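Local coordinates for fibronectin type III domain-containing protein (PDB 6P2K), which is a family 74 glycoside hydrolase that probably cleaves the glucan backbone of xyloglucan through its two-propeller catalytic region, at residues T43-S48 against G348-T353; T555-G560 against W605-V610. One frame throughout, in Å; residues are numbered along the deposited sequence.

The chain is the family 74 catalytic region of a longer protein, built as two seven-bladed beta-propellers. Both contacts join neighbouring blades, but they share no strand and lie on opposite sides of the chain's centre, with centres about 53 Å apart. Contact 1 is buried: a turn of the first blade of the N-terminal propeller meets a tryptophan of that propeller's last blade, through one weak hydrogen bond and close packing at the ring edge. Contact 2 lies farther out, between the fourth strands of consecutive blades in the second propeller. It is partly buried and mainly apolar and aromatic, with a bridging water and a zinc ion close by.

Contact 1 of 2, residues T43-S48 against G348-T353; sequences TNNGES and GVWSTT
W350 reaches from strand 348-351 to N45 and G46, at the turn between strands 39-42 and 50-51. This joins the last and first blades of the N-terminal propeller. Along strand 348-351, G348 bonds through its backbone to T339, and V349 packs on Y369 and W371 within its own blade. The alternation of the strand then directs W350 toward the first blade. The turn meets the indole at its edge. NE1 gives a weak, bent hydrogen bond to OD1 of N45 (3.1 Å, 130° at the hydrogen), and the same oxygen lies 3.1 Å from CZ2 of W350. The N45 amide stands almost upright to the indole, the planes 84° apart; with CG anti to the backbone N (chi1 -157°), OD1 swings to the ring. Farther round the rim, CZ2 of W350 lies 3.5 Å from O of N45 and CH2 is 4.1 Å from CA of G46. Glycine suits that place, since its backbone angles would jam a CB against the preceding carbonyl, and a CB would also strike CH2. The type I' turn from N44 to E47 has the look of an Asp box with asparagine in the aspartate's place: N44 OD1 accepts from S48 N (3.0 Å), while N44 ND2 donates to S48 OG (3.0 Å). A leucine in place of W350 would remove the indole N-H and the outer ring, and would probably leave N45 OD1 without this donor and a gap beside G46. After W350, S351 packs on W371 of its own blade, its OG bonded to F335 O. The indole rim thus offers N-H and C-H edges to N45 OD1 and N45 O, making a small, buried and modestly polar joint in which the weak bond gives the amide oxygen a donor.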
loop_
_atom_site.group_PDB
_atom_site.type_symbol
_atom_site.label_atom_id
_atom_site.label_comp_id
_atom_site.label_asym_id
_atom_site.label_seq_id
_atom_site.Cartn_x
_atom_site.Cartn_y
_atom_site.Cartn_z
ATOM N N THR B 43 31.945 -12.266 -38.465
ATOM C CA THR B 43 31.645 -12.133 -39.886
ATOM C C THR B 43 30.283 -11.499 -40.145
ATOM O O THR B 43 29.813 -11.510 -41.286
ATOM C CB THR B 43 31.719 -13.490 -40.588
ATOM O OG1 THR B 43 30.651 -14.328 -40.127
ATOM C CG2 THR B 43 33.052 -14.169 -40.315
ATOM N N ASN B 44 29.641 -10.942 -39.121
ATOM C CA ASN B 44 28.385 -10.220 -39.287
ATOM C C ASN B 44 28.486 -8.824 -38.688
ATOM O O ASN B 44 27.522 -8.292 -38.131
ATOM C CB ASN B 44 27.216 -10.997 -38.681
ATOM C CG ASN B 44 27.499 -11.487 -37.269
ATOM O OD1 ASN B 44 28.373 -10.968 -36.578
ATOM N ND2 ASN B 44 26.746 -12.491 -36.835
ATOM N N ASN B 45 29.671 -8.217 -38.802
ATOM C CA ASN B 45 29.937 -6.859 -38.323
ATOM C C ASN B 45 29.581 -6.696 -36.847
ATOM O O ASN B 45 29.017 -5.682 -36.427
ATOM C CB ASN B 45 29.211 -5.816 -39.175
ATOM C CG ASN B 45 29.866 -4.450 -39.101
ATOM O OD1 ASN B 45 31.091 -4.344 -39.049
ATOM N ND2 ASN B 45 29.055 -3.399 -39.083
ATOM N N GLY B 46 29.915 -7.704 -36.048
ATOM C CA GLY B 46 29.818 -7.587 -34.611
ATOM C C GLY B 46 28.494 -7.978 -33.999
ATOM O O GLY B 46 28.304 -7.750 -32.798
ATOM N N GLU B 47 27.569 -8.552 -34.773
ATOM C CA GLU B 47 26.342 -9.064 -34.167
ATOM C C GLU B 47 26.619 -10.296 -33.316
ATOM O O GLU B 47 25.881 -10.571 -32.361
ATOM C CB GLU B 47 25.300 -9.372 -35.243
ATOM C CG GLU B 47 24.579 -8.140 -35.773
ATOM C CD GLU B 47 24.000 -7.272 -34.662
ATOM O OE1 GLU B 47 24.226 -6.043 -34.684
ATOM O OE2 GLU B 47 23.319 -7.816 -33.768
ATOM N N SER B 48 27.677 -11.039 -33.635
ATOM C CA SER B 48 28.135 -12.149 -32.813
ATOM C C SER B 48 29.634 -12.304 -33.017
ATOM O O SER B 48 30.145 -12.107 -34.122
ATOM C CB SER B 48 27.419 -13.458 -33.157
ATOM O OG SER B 48 27.839 -13.945 -34.420
ATOM N N GLY B 348 31.400 3.726 -42.457
ATOM C CA GLY B 348 31.038 3.642 -41.057
ATOM C C GLY B 348 32.245 3.882 -40.176
ATOM O O GLY B 348 33.357 4.113 -40.657
ATOM N N VAL B 349 32.008 3.823 -38.867
ATOM C CA VAL B 349 33.043 4.047 -37.864
ATOM C C VAL B 349 32.940 2.957 -36.806
ATOM O O VAL B 349 31.847 2.676 -36.302
ATOM C CB VAL B 349 32.923 5.438 -37.210
ATOM C CG1 VAL B 349 33.892 5.565 -36.043
ATOM C CG2 VAL B 349 33.171 6.543 -38.233
ATOM N N TRP B 350 34.075 2.344 -36.477
ATOM C CA TRP B 350 34.185 1.412 -35.362
ATOM C C TRP B 350 34.871 2.117 -34.199
ATOM O O TRP B 350 35.936 2.715 -34.382
ATOM C CB TRP B 350 34.984 0.171 -35.768
ATOM C CG TRP B 350 34.148 -0.945 -36.311
ATOM C CD1 TRP B 350 34.022 -1.316 -37.621
ATOM C CD2 TRP B 350 33.323 -1.841 -35.559
ATOM N NE1 TRP B 350 33.168 -2.386 -37.728
ATOM C CE2 TRP B 350 32.724 -2.727 -36.475
ATOM C CE3 TRP B 350 33.026 -1.976 -34.197
ATOM C CZ2 TRP B 350 31.850 -3.736 -36.075
ATOM C CZ3 TRP B 350 32.158 -2.979 -33.802
ATOM C CH2 TRP B 350 31.580 -3.846 -34.737
ATOM N N SER B 351 34.267 2.052 -33.014
ATOM C CA SER B 351 34.837 2.719 -31.842
ATOM C C SER B 351 34.316 2.031 -30.578
ATOM O O SER B 351 33.855 0.886 -30.631
ATOM C CB SER B 351 34.518 4.222 -31.874
ATOM O OG SER B 351 35.140 4.896 -30.792
ATOM N N THR B 352 34.380 2.732 -29.443
ATOM C CA THR B 352 34.094 2.131 -28.143
ATOM C C THR B 352 33.752 3.222 -27.135
ATOM O O THR B 352 34.098 4.392 -27.318
ATOM C CB THR B 352 35.292 1.320 -27.636
ATOM O OG1 THR B 352 34.999 0.775 -26.341
ATOM C CG2 THR B 352 36.522 2.209 -27.535
ATOM N N THR B 353 33.069 2.822 -26.058
ATOM C CA THR B 353 32.921 3.701 -24.902
ATOM C C THR B 353 33.981 3.447 -23.839
ATOM O O THR B 353 34.049 4.219 -22.872
ATOM C CB THR B 353 31.526 3.571 -24.263
ATOM O OG1 THR B 353 31.332 2.242 -23.752
ATOM C CG2 THR B 353 30.430 3.922 -25.266
#

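Contact 2 of 2, residues T555-G560 against W605-V610; sequences TQIYEG and WTFAQV. With ZN (zinc ion), chain P.
I557 and Y558 pack on W605 and F607 where the fourth strands of two consecutive propeller blades run side by side, 33° apart in direction. A classic beta bulge at I557 and Y558, both facing M533 of their own sheet, turns both side chains to the next blade. I557 lies over one face of the W605 indole in a CH-pi contact, its CB 3.6 Å from the centroid of the five-membered ring. CG2 of I557 comes within 3.3 Å of W605 NE1, while I557 CD1 reaches F607 CZ at 3.9 Å; the CG2 branch and longer CG1-CD1 arm let isoleucine touch both rings. Among the aromatics, Y558 sets its CB over one face of F607, and the two rings are inclined at 43°. CG of Y558 stands anti to the backbone N (chi1 177°), carrying the ring past F607 so that OH can bond A567 N. Polar links are few: no direct hydrogen bond spans the strands, but a water donates to both I557 O and W605 O. Next to Y558, E559 completes a zinc site with D562 and D566, gripping the metal with both carboxylate oxygens, OE1 at 2.0 Å and OE2 at 2.2 Å.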
loop_
_atom_site.group_PDB
_atom_site.type_symbol
_atom_site.label_atom_id
_atom_site.label_comp_id
_atom_site.label_asym_id
_atom_site.label_seq_id
_atom_site.Cartn_x
_atom_site.Cartn_y
_atom_site.Cartn_z
ATOM N N THR B 555 29.311 -8.214 15.612
ATOM C CA THR B 555 30.094 -8.778 16.703
ATOM C C THR B 555 31.521 -9.010 16.230
ATOM O O THR B 555 31.739 -9.656 15.202
ATOM C CB THR B 555 29.493 -10.097 17.193
ATOM O OG1 THR B 555 28.103 -9.915 17.492
ATOM C CG2 THR B 555 30.225 -10.588 18.441
ATOM N N GLN B 556 32.487 -8.486 16.974
ATOM C CA GLN B 556 33.883 -8.799 16.704
ATOM C C GLN B 556 34.245 -10.110 17.388
ATOM O O GLN B 556 33.983 -10.289 18.581
ATOM C CB GLN B 556 34.803 -7.680 17.194
ATOM C CG GLN B 556 36.258 -7.888 16.800
ATOM C CD GLN B 556 37.177 -6.807 17.335
ATOM O OE1 GLN B 556 36.997 -5.625 17.049
ATOM N NE2 GLN B 556 38.172 -7.211 18.116
ATOM N N ILE B 557 34.842 -11.030 16.635
ATOM C CA ILE B 557 35.289 -12.302 17.194
ATOM C C ILE B 557 36.795 -12.491 17.121
ATOM O O ILE B 557 37.310 -13.439 17.732
ATOM C CB ILE B 557 34.567 -13.500 16.534
ATOM C CG1 ILE B 557 35.024 -13.701 15.091
ATOM C CG2 ILE B 557 33.058 -13.300 16.577
ATOM C CD1 ILE B 557 34.338 -14.876 14.416
ATOM N N TYR B 558 37.528 -11.620 16.427
ATOM C CA TYR B 558 38.977 -11.757 16.330
ATOM C C TYR B 558 39.598 -10.404 16.003
ATOM O O TYR B 558 39.201 -9.768 15.023
ATOM C CB TYR B 558 39.354 -12.789 15.259
ATOM C CG TYR B 558 40.844 -12.944 15.050
ATOM C CD1 TYR B 558 41.620 -13.663 15.952
ATOM C CD2 TYR B 558 41.478 -12.366 13.951
ATOM C CE1 TYR B 558 42.986 -13.807 15.768
ATOM C CE2 TYR B 558 42.843 -12.505 13.756
ATOM C CZ TYR B 558 43.589 -13.228 14.668
ATOM O OH TYR B 558 44.942 -13.375 14.492
ATOM N N GLU B 559 40.563 -9.964 16.817
ATOM C CA GLU B 559 41.335 -8.766 16.503
ATOM C C GLU B 559 42.502 -9.146 15.604
ATOM O O GLU B 559 43.236 -10.098 15.892
ATOM C CB GLU B 559 41.852 -8.050 17.760
ATOM C CG GLU B 559 42.870 -8.815 18.650
ATOM C CD GLU B 559 44.362 -8.603 18.305
ATOM O OE1 GLU B 559 45.205 -9.305 18.896
ATOM O OE2 GLU B 559 44.723 -7.764 17.453
ATOM N N GLY B 560 42.659 -8.405 14.511
ATOM C CA GLY B 560 43.765 -8.609 13.601
ATOM C C GLY B 560 44.529 -7.322 13.379
ATOM O O GLY B 560 44.798 -6.931 12.240
ATOM N N TRP B 605 35.845 -16.314 21.552
ATOM C CA TRP B 605 36.462 -17.126 20.512
ATOM C C TRP B 605 37.957 -17.243 20.765
ATOM O O TRP B 605 38.593 -16.290 21.224
ATOM C CB TRP B 605 36.234 -16.515 19.125
ATOM C CG TRP B 605 34.808 -16.524 18.656
ATOM C CD1 TRP B 605 33.787 -15.737 19.110
ATOM C CD2 TRP B 605 34.250 -17.347 17.624
ATOM N NE1 TRP B 605 32.629 -16.025 18.431
ATOM C CE2 TRP B 605 32.886 -17.007 17.510
ATOM C CE3 TRP B 605 34.771 -18.337 16.786
ATOM C CZ2 TRP B 605 32.038 -17.624 16.592
ATOM C CZ3 TRP B 605 33.924 -18.952 15.875
ATOM C CH2 TRP B 605 32.573 -18.593 15.788
ATOM N N THR B 606 38.517 -18.412 20.461
ATOM C CA THR B 606 39.960 -18.609 20.442
ATOM C C THR B 606 40.370 -19.024 19.036
ATOM O O THR B 606 39.795 -19.959 18.469
ATOM C CB THR B 606 40.408 -19.661 21.465
ATOM O OG1 THR B 606 39.751 -20.909 21.204
ATOM C CG2 THR B 606 40.083 -19.205 22.880
ATOM N N PHE B 607 41.351 -18.318 18.476
ATOM C CA PHE B 607 41.828 -18.555 17.123
ATOM C C PHE B 607 43.282 -18.994 17.161
ATOM O O PHE B 607 44.056 -18.551 18.016
ATOM C CB PHE B 607 41.711 -17.300 16.252
ATOM C CG PHE B 607 40.338 -17.068 15.695
ATOM C CD1 PHE B 607 39.308 -16.627 16.512
ATOM C CD2 PHE B 607 40.080 -17.275 14.351
ATOM C CE1 PHE B 607 38.041 -16.411 15.999
ATOM C CE2 PHE B 607 38.812 -17.059 13.830
ATOM C CZ PHE B 607 37.793 -16.627 14.657
ATOM N N ALA B 608 43.653 -19.854 16.215
ATOM C CA ALA B 608 45.031 -20.306 16.106
ATOM C C ALA B 608 45.320 -20.705 14.668
ATOM O O ALA B 608 44.428 -21.140 13.934
ATOM C CB ALA B 608 45.324 -21.480 17.049
ATOM N N GLN B 609 46.578 -20.536 14.275
ATOM C CA GLN B 609 47.044 -21.039 12.992
ATOM C C GLN B 609 47.156 -22.558 13.051
ATOM O O GLN B 609 47.650 -23.117 14.032
ATOM C CB GLN B 609 48.396 -20.411 12.650
ATOM C CG GLN B 609 48.996 -20.832 11.317
ATOM C CD GLN B 609 50.483 -20.527 11.240
ATOM O OE1 GLN B 609 51.279 -21.117 11.963
ATOM N NE2 GLN B 609 50.860 -19.594 10.372
ATOM N N VAL B 610 46.676 -23.232 12.006
ATOM C CA VAL B 610 46.763 -24.687 11.922
ATOM C C VAL B 610 47.531 -25.160 10.698
ATOM O O VAL B 610 47.761 -26.363 10.554
ATOM C CB VAL B 610 45.369 -25.349 11.966
ATOM C CG1 VAL B 610 44.698 -25.081 13.305
ATOM C CG2 VAL B 610 44.503 -24.863 10.816
HETATM ZN ZN ZN P . 46.734 -8.579 17.795
HETATM O O HOH W 1 39.750 -14.028 19.221
HETATM O O HOH W 2 48.048 -9.531 19.091
#